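Local coordinates for protein nucleoporin NUP170 (Chaetomium thermophilum, PDB 5HAX) that probably serves as a scaffold component of the nuclear pore complex, pairing a beta-propeller with a helical domain, at residues A[25-30]-A[302-307]; A[30-35]-A[343-348]; A[388-393]-A[407-412]. All coordinates share one frame; numbering follows the deposited sequence.

Contact 1 (A[25-30]-A[302-307]); sequences DLDSYC and TEASKL. With EDO (1,2-ethanediol), chain G.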
# COMPACT_ATOMS: atom_id res chain seq x y z
N ASP A 25 -1.20 0.04 16.32
CA ASP A 25 -1.84 0.98 15.40
C ASP A 25 -1.10 2.32 15.43
O ASP A 25 -0.36 2.64 16.36
CB ASP A 25 -3.30 1.19 15.77
CG ASP A 25 -3.49 1.66 17.21
OD1 ASP A 25 -3.61 2.88 17.42
OD2 ASP A 25 -3.50 0.81 18.12
N LEU A 26 -1.33 3.11 14.37
CA LEU A 26 -0.61 4.37 14.21
C LEU A 26 -0.82 5.31 15.39
O LEU A 26 0.13 5.94 15.87
CB LEU A 26 -1.05 5.05 12.91
CG LEU A 26 -0.26 6.32 12.54
CD1 LEU A 26 1.13 5.94 12.07
CD2 LEU A 26 -1.00 7.12 11.47
N ASP A 27 -2.06 5.43 15.87
CA ASP A 27 -2.34 6.30 17.01
C ASP A 27 -1.50 5.94 18.23
O ASP A 27 -1.22 6.80 19.06
CB ASP A 27 -3.83 6.25 17.38
CG ASP A 27 -4.73 6.89 16.34
OD1 ASP A 27 -5.94 6.59 16.34
OD2 ASP A 27 -4.23 7.70 15.53
N SER A 28 -1.10 4.67 18.34
CA SER A 28 -0.46 4.20 19.56
C SER A 28 1.01 4.57 19.63
O SER A 28 1.54 4.75 20.74
CB SER A 28 -0.61 2.68 19.68
OG SER A 28 -1.98 2.32 19.75
N TYR A 29 1.70 4.67 18.49
CA TYR A 29 3.09 5.09 18.48
C TYR A 29 3.29 6.48 17.89
O TYR A 29 4.43 6.93 17.75
CB TYR A 29 3.97 4.06 17.74
CG TYR A 29 3.75 3.89 16.25
CD1 TYR A 29 2.97 2.85 15.75
CD2 TYR A 29 4.36 4.74 15.33
CE1 TYR A 29 2.79 2.68 14.39
CE2 TYR A 29 4.18 4.57 13.97
CZ TYR A 29 3.40 3.54 13.51
OH TYR A 29 3.23 3.38 12.15
N CYS A 30 2.20 7.18 17.57
CA CYS A 30 2.24 8.61 17.25
C CYS A 30 1.36 9.36 18.24
O CYS A 30 0.51 10.16 17.84
CB CYS A 30 1.79 8.86 15.81
SG CYS A 30 2.94 8.29 14.55
N THR A 302 -9.05 2.76 8.19
CA THR A 302 -8.51 1.41 8.37
C THR A 302 -7.14 1.45 9.04
O THR A 302 -6.77 0.50 9.74
CB THR A 302 -8.41 0.71 7.02
OG1 THR A 302 -7.60 1.49 6.13
CG2 THR A 302 -9.79 0.52 6.41
N GLU A 303 -6.39 2.53 8.85
CA GLU A 303 -5.04 2.65 9.39
C GLU A 303 -5.02 3.26 10.79
O GLU A 303 -4.23 2.84 11.64
CB GLU A 303 -4.17 3.48 8.44
CG GLU A 303 -2.71 3.56 8.85
CD GLU A 303 -1.82 4.14 7.76
OE1 GLU A 303 -2.36 4.70 6.79
OE2 GLU A 303 -0.59 4.02 7.87
N ALA A 304 -5.88 4.24 11.04
CA ALA A 304 -5.89 4.93 12.32
C ALA A 304 -7.26 5.55 12.55
O ALA A 304 -7.90 6.04 11.61
CB ALA A 304 -4.81 6.02 12.37
N SER A 305 -7.71 5.52 13.81
CA SER A 305 -9.01 6.07 14.16
C SER A 305 -8.95 7.59 14.31
O SER A 305 -9.77 8.31 13.72
CB SER A 305 -9.52 5.44 15.45
OG SER A 305 -10.69 6.09 15.92
N LYS A 306 -7.99 8.09 15.09
CA LYS A 306 -7.92 9.50 15.43
C LYS A 306 -7.18 10.32 14.38
O LYS A 306 -7.71 11.31 13.87
CB LYS A 306 -7.26 9.67 16.80
CG LYS A 306 -8.08 9.09 17.95
CD LYS A 306 -7.27 9.01 19.23
CE LYS A 306 -8.06 8.32 20.34
NZ LYS A 306 -7.22 8.04 21.54
N LEU A 307 -5.95 9.93 14.04
CA LEU A 307 -5.14 10.69 13.10
C LEU A 307 -5.74 10.58 11.70
O LEU A 307 -5.74 9.50 11.10
CB LEU A 307 -3.69 10.20 13.11
CG LEU A 307 -2.93 10.47 14.41
CD1 LEU A 307 -1.55 9.83 14.36
CD2 LEU A 307 -2.82 11.97 14.69
C1 EDO G . -3.36 9.88 18.51
O1 EDO G . -2.47 9.12 19.34
C2 EDO G . -3.07 11.36 18.66
O2 EDO G . -1.68 11.60 18.39
O HOH W 1 -6.26 3.74 15.87
O HOH W 2 -1.69 1.61 11.89
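In the beta-propeller of this nucleoporin, the short helical turn 26-29 docks on the loop that leads into blade strand 307-313, Asp27 gripping the loop backbone while Leu26 lies on Ala304 and Leu307. The Asp27 carboxylate meets three successive backbone N-H groups. OD1 receives Lys306 N at 2.8 Å through its syn lone pair, almost straight (169° at the hydrogen), and also a weak, bent bond from Ser305 N. OD2 takes Leu307 N at 3.2 Å, likewise on the syn side but 19° out of the carboxylate plane. With both oxygens tied to the same loop, the carboxylate can hardly turn. Its CG stands beside the backbone N of Asp27 (chi1 -69°), which swings the group across to the loop. A bridging water adds to the grip, donating to Asp27 OD1 and Asp25 OD1 and accepting from Ser305 N. Lys306 lays its CB against the carboxylate, but its extended chain carries NZ to 5.5 Å from Asp27 OD1, so the negative charge is probably answered mainly by the backbone N-H groups.

The apolar side is built by Leu26, whose CB sits 3.9 Å from Ala304 CB. Its CD2 reaches Leu307 CD1 at 4.0 Å, the two leucine side chains crossing at about a right angle, and Cys30 CB touches the same Leu307 methyl. Glu303 sends its carboxylate elsewhere, to Ser387 and Arg385, while its carbonyl O takes a hydrogen bond from a second water that weakly accepts from Leu26 N. Arg239 holds the carbonyls of Ala304 and Ser305 from outside. Beside the turn, a 1,2-ethanediol, probably from the crystallisation liquor, donates O1 to Asp27 O and O2 to Cys30 O, both at 2.7 Å.

Contact 2 (A[30-35]-A[343-348]); sequences CRPGAS and QLQFVK. With EDO (1,2-ethanediol), chain G.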
# COMPACT_ATOMS: atom_id res chain seq x y z
N CYS A 30 2.20 7.18 17.57
CA CYS A 30 2.24 8.61 17.25
C CYS A 30 1.36 9.36 18.24
O CYS A 30 0.51 10.16 17.84
CB CYS A 30 1.79 8.86 15.81
SG CYS A 30 2.94 8.29 14.55
N ARG A 31 1.56 9.10 19.53
CA ARG A 31 0.77 9.75 20.56
C ARG A 31 1.12 11.23 20.62
O ARG A 31 2.17 11.65 20.12
CB ARG A 31 1.01 9.09 21.91
CG ARG A 31 0.38 7.72 22.07
CD ARG A 31 0.88 7.03 23.32
NE ARG A 31 2.30 6.72 23.22
CZ ARG A 31 3.09 6.44 24.25
NH1 ARG A 31 2.61 6.45 25.49
NH2 ARG A 31 4.37 6.16 24.05
N PRO A 32 0.26 12.05 21.24
CA PRO A 32 0.54 13.48 21.34
C PRO A 32 1.95 13.75 21.85
O PRO A 32 2.36 13.22 22.88
CB PRO A 32 -0.53 13.98 22.31
CG PRO A 32 -1.67 13.04 22.12
CD PRO A 32 -1.06 11.70 21.80
N GLY A 33 2.68 14.58 21.11
CA GLY A 33 4.09 14.81 21.37
C GLY A 33 4.87 14.93 20.07
O GLY A 33 4.31 15.38 19.07
N ALA A 34 6.13 14.52 20.07
CA ALA A 34 6.96 14.64 18.87
C ALA A 34 8.03 13.56 18.88
O ALA A 34 8.30 12.92 19.91
CB ALA A 34 7.59 16.03 18.77
N SER A 35 8.66 13.37 17.72
CA SER A 35 9.70 12.37 17.56
C SER A 35 10.68 12.80 16.48
O SER A 35 10.31 13.51 15.53
CB SER A 35 9.10 11.00 17.20
OG SER A 35 10.11 10.11 16.77
N GLN A 343 -7.15 19.07 15.04
CA GLN A 343 -6.10 19.53 15.94
C GLN A 343 -4.77 18.88 15.59
O GLN A 343 -4.70 17.67 15.34
CB GLN A 343 -6.46 19.20 17.40
CG GLN A 343 -5.43 19.67 18.41
CD GLN A 343 -5.83 19.34 19.84
OE1 GLN A 343 -6.97 18.97 20.10
NE2 GLN A 343 -4.88 19.48 20.76
N LEU A 344 -3.72 19.70 15.57
CA LEU A 344 -2.36 19.18 15.41
C LEU A 344 -1.93 18.49 16.71
O LEU A 344 -1.82 19.14 17.75
CB LEU A 344 -1.40 20.30 15.05
CG LEU A 344 0.09 19.93 15.08
CD1 LEU A 344 0.36 18.69 14.25
CD2 LEU A 344 0.94 21.09 14.59
N GLN A 345 -1.69 17.19 16.63
CA GLN A 345 -1.40 16.36 17.79
C GLN A 345 0.05 15.91 17.88
O GLN A 345 0.62 15.92 18.97
CB GLN A 345 -2.30 15.11 17.78
CG GLN A 345 -3.78 15.38 17.98
CD GLN A 345 -4.14 15.62 19.43
OE1 GLN A 345 -3.27 15.88 20.26
NE2 GLN A 345 -5.43 15.54 19.74
N PHE A 346 0.65 15.52 16.76
CA PHE A 346 1.96 14.88 16.76
C PHE A 346 2.78 15.40 15.59
O PHE A 346 2.24 15.64 14.50
CB PHE A 346 1.80 13.35 16.66
CG PHE A 346 3.10 12.62 16.46
CD1 PHE A 346 3.49 12.24 15.19
CD2 PHE A 346 3.91 12.32 17.53
CE1 PHE A 346 4.68 11.58 14.99
CE2 PHE A 346 5.11 11.65 17.34
CZ PHE A 346 5.49 11.28 16.07
N VAL A 347 4.08 15.56 15.81
CA VAL A 347 5.01 16.07 14.80
C VAL A 347 6.18 15.11 14.69
O VAL A 347 6.82 14.79 15.70
CB VAL A 347 5.51 17.49 15.13
CG1 VAL A 347 6.47 17.98 14.05
CG2 VAL A 347 4.35 18.45 15.31
N LYS A 348 6.48 14.68 13.46
CA LYS A 348 7.72 13.97 13.17
C LYS A 348 8.69 14.97 12.54
O LYS A 348 8.47 15.44 11.42
CB LYS A 348 7.48 12.78 12.24
CG LYS A 348 8.70 11.87 12.07
CD LYS A 348 9.05 11.14 13.37
CE LYS A 348 10.46 10.55 13.34
NZ LYS A 348 10.51 9.20 12.71
C1 EDO G . -3.36 9.88 18.51
O1 EDO G . -2.47 9.12 19.34
C2 EDO G . -3.07 11.36 18.66
O2 EDO G . -1.68 11.60 18.39
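Phe346 turns its ring under Cys30 with CG anti to its own backbone N (chi1 172°), and the Cys30 thiol, beside its own nitrogen (chi1 -70°), lies obliquely against it. That turn of the phenyl brings one ring face under Cys30 CB, 4.0 Å from the centroid and 17° off the normal, displaced toward the rim. The sulfur, with SG 3.7 Å from Phe346 CE1, makes a Cys sulfur-aromatic contact. Ser35 CB fills in at the ring edge, 3.8 Å from CZ of Phe346, and the carbonyl O of Arg31 approaches CD2 obliquely. An alanine in place of Phe346 is likely to strip Cys30 and Ser35 of the surface they share and open a gap beneath the turn into strand 33-35.

This strand is the outermost of a propeller blade, added in parallel to strand 341-348, whereas the other four strands of the blade run antiparallel. Gly33 N donates to Gln345 O at 3.3 Å, Gly33 O accepts Val347 N at 3.3 Å, and Ser35 N bonds to Val347 O at 3.1 Å. The backbone of Gly33 has a positive phi at which any CB would press on the preceding carbonyl, so glycine suits this entry to the strand. Next to it, Gln345 and Phe346 form a classic beta bulge opposite Phe320. Pro32 and Gln345 lie side by side and point the same way, the ethanediol packing against both. On the Phe346 side of the sheet, Lys348 lays CD on Ser35 O at 3.4 Å and CE alongside Ser35 OG. The lysine bends twice, at chi2 and chi4, and its NZ goes to Glu427 in a salt bridge, while Ser35 OG bonds to Asp37.

Contact 3 (A[388-393]-A[407-412]); sequences PGYFFD and SAPDTG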
# COMPACT_ATOMS: atom_id res chain seq x y z
N PRO A 388 1.71 1.77 4.78
CA PRO A 388 1.51 2.07 6.20
C PRO A 388 2.39 3.22 6.72
O PRO A 388 2.63 3.29 7.93
CB PRO A 388 1.89 0.76 6.88
CG PRO A 388 2.99 0.24 6.03
CD PRO A 388 2.72 0.70 4.61
N GLY A 389 2.87 4.08 5.83
CA GLY A 389 3.66 5.23 6.25
C GLY A 389 4.87 5.53 5.38
O GLY A 389 5.72 6.34 5.76
N TYR A 390 4.96 4.89 4.21
CA TYR A 390 6.04 5.17 3.28
C TYR A 390 6.02 6.65 2.90
O TYR A 390 5.00 7.15 2.40
CB TYR A 390 5.90 4.30 2.03
CG TYR A 390 5.77 2.81 2.28
CD1 TYR A 390 6.45 2.19 3.33
CD2 TYR A 390 4.95 2.03 1.47
CE1 TYR A 390 6.32 0.83 3.55
CE2 TYR A 390 4.83 0.67 1.69
CZ TYR A 390 5.51 0.07 2.72
OH TYR A 390 5.37 -1.28 2.93
N PHE A 391 7.13 7.34 3.11
CA PHE A 391 7.21 8.79 2.97
C PHE A 391 8.25 9.15 1.92
O PHE A 391 9.41 8.74 2.03
CB PHE A 391 7.55 9.44 4.32
CG PHE A 391 7.80 10.92 4.25
CD1 PHE A 391 6.87 11.77 3.68
CD2 PHE A 391 8.95 11.47 4.80
CE1 PHE A 391 7.09 13.14 3.63
CE2 PHE A 391 9.18 12.83 4.75
CZ PHE A 391 8.25 13.66 4.17
N PHE A 392 7.84 9.92 0.92
CA PHE A 392 8.72 10.45 -0.12
C PHE A 392 8.73 11.97 -0.03
O PHE A 392 7.66 12.59 -0.08
CB PHE A 392 8.26 10.02 -1.52
CG PHE A 392 8.43 8.56 -1.81
CD1 PHE A 392 9.43 8.12 -2.66
CD2 PHE A 392 7.58 7.62 -1.25
CE1 PHE A 392 9.58 6.78 -2.94
CE2 PHE A 392 7.73 6.27 -1.53
CZ PHE A 392 8.73 5.85 -2.37
N ASP A 393 9.92 12.56 0.08
CA ASP A 393 10.07 14.01 0.16
C ASP A 393 11.07 14.48 -0.88
O ASP A 393 12.21 14.01 -0.91
CB ASP A 393 10.53 14.45 1.56
CG ASP A 393 10.47 15.96 1.74
OD1 ASP A 393 9.92 16.65 0.85
OD2 ASP A 393 10.96 16.46 2.77
N SER A 407 11.56 7.13 3.52
CA SER A 407 11.59 6.48 4.82
C SER A 407 10.37 5.59 4.97
O SER A 407 9.35 5.76 4.29
CB SER A 407 11.65 7.49 5.97
OG SER A 407 10.50 8.32 5.97
N ALA A 408 10.49 4.63 5.88
CA ALA A 408 9.41 3.71 6.20
C ALA A 408 9.39 3.53 7.71
O ALA A 408 10.39 3.79 8.39
CB ALA A 408 9.61 2.35 5.52
N PRO A 409 8.26 3.09 8.26
CA PRO A 409 8.25 2.73 9.68
C PRO A 409 9.23 1.60 9.93
O PRO A 409 9.43 0.73 9.08
CB PRO A 409 6.80 2.28 9.93
CG PRO A 409 6.01 2.80 8.79
CD PRO A 409 6.95 2.86 7.63
N ASP A 410 9.88 1.63 11.10
CA ASP A 410 10.75 0.53 11.51
C ASP A 410 9.85 -0.56 12.07
O ASP A 410 9.74 -0.76 13.29
CB ASP A 410 11.80 1.00 12.51
CG ASP A 410 12.93 -0.01 12.68
OD1 ASP A 410 12.71 -1.20 12.39
OD2 ASP A 410 14.04 0.40 13.08
N THR A 411 9.17 -1.26 11.16
CA THR A 411 8.19 -2.26 11.55
C THR A 411 8.77 -3.28 12.51
O THR A 411 8.10 -3.70 13.47
CB THR A 411 7.64 -2.96 10.30
OG1 THR A 411 7.15 -1.98 9.38
CG2 THR A 411 6.51 -3.92 10.66
N GLY A 412 10.02 -3.70 12.28
CA GLY A 412 10.63 -4.68 13.16
C GLY A 412 10.80 -4.18 14.58
O GLY A 412 10.54 -4.90 15.54
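The Tyr390 ring meets Ala408 at its edge, where CD1 is 3.8 Å from Ala408 CB near the ring plane, while Pro388 CD lies 3.4 Å above one face, offset toward the rim; the ring's OH is bonded to Glu462. Phe391 is met edge-on as well: Ser407 OG lies in the plane of its ring, 3.7 Å from CD2. That hydroxyl, set between the backbone N and carbonyl carbon of its own residue (chi1 62°), also lies beside Phe391 CB, and Glu427 satisfies it from outside.

Strands 390-395 and 403-409 form an antiparallel hairpin inside a propeller blade, and Phe391 with Ser407 is a hydrogen-bonded pair. Phe391 N donates to Ser407 O at 3.0 Å, and Ser407 N returns a bond to Phe391 O at 3.1 Å. At the hairpin's open end, Gly389 and Tyr390 make a classic beta bulge facing Phe386. A CB on Gly389 would run into Pro409 CG, and its backbone angles call for glycine in any case. Pro409 CG rests 3.5 Å from the carbonyl O of Pro388, a proline entered through a cis peptide bond. Just beyond, Asp410 caps helix 411-416.

Contact 3 is buried throughout and joins the two strands of one hairpin, whereas contacts 1 and 2 attach the N-terminal residues to a blade some 300 residues later. Those two share Cys30 and the ethanediol, helix 26-29 and strand 33-35 following each other along the chain. Contact 1 is mostly buried, with Ser305 and Lys306 exposed at its margin; there a carboxylate and waters hold an irregular loop beside a leucine-alanine patch. Contact 2, only partly buried, is a parallel ladder at a blade's outer edge, and contact 3 an antiparallel pair within another blade. Contacts 1 and 3 touch where Glu303 OE2 packs on Pro388. Contacts 2 and 3 do not touch, but Glu427 bonds to Lys348 and Ser407.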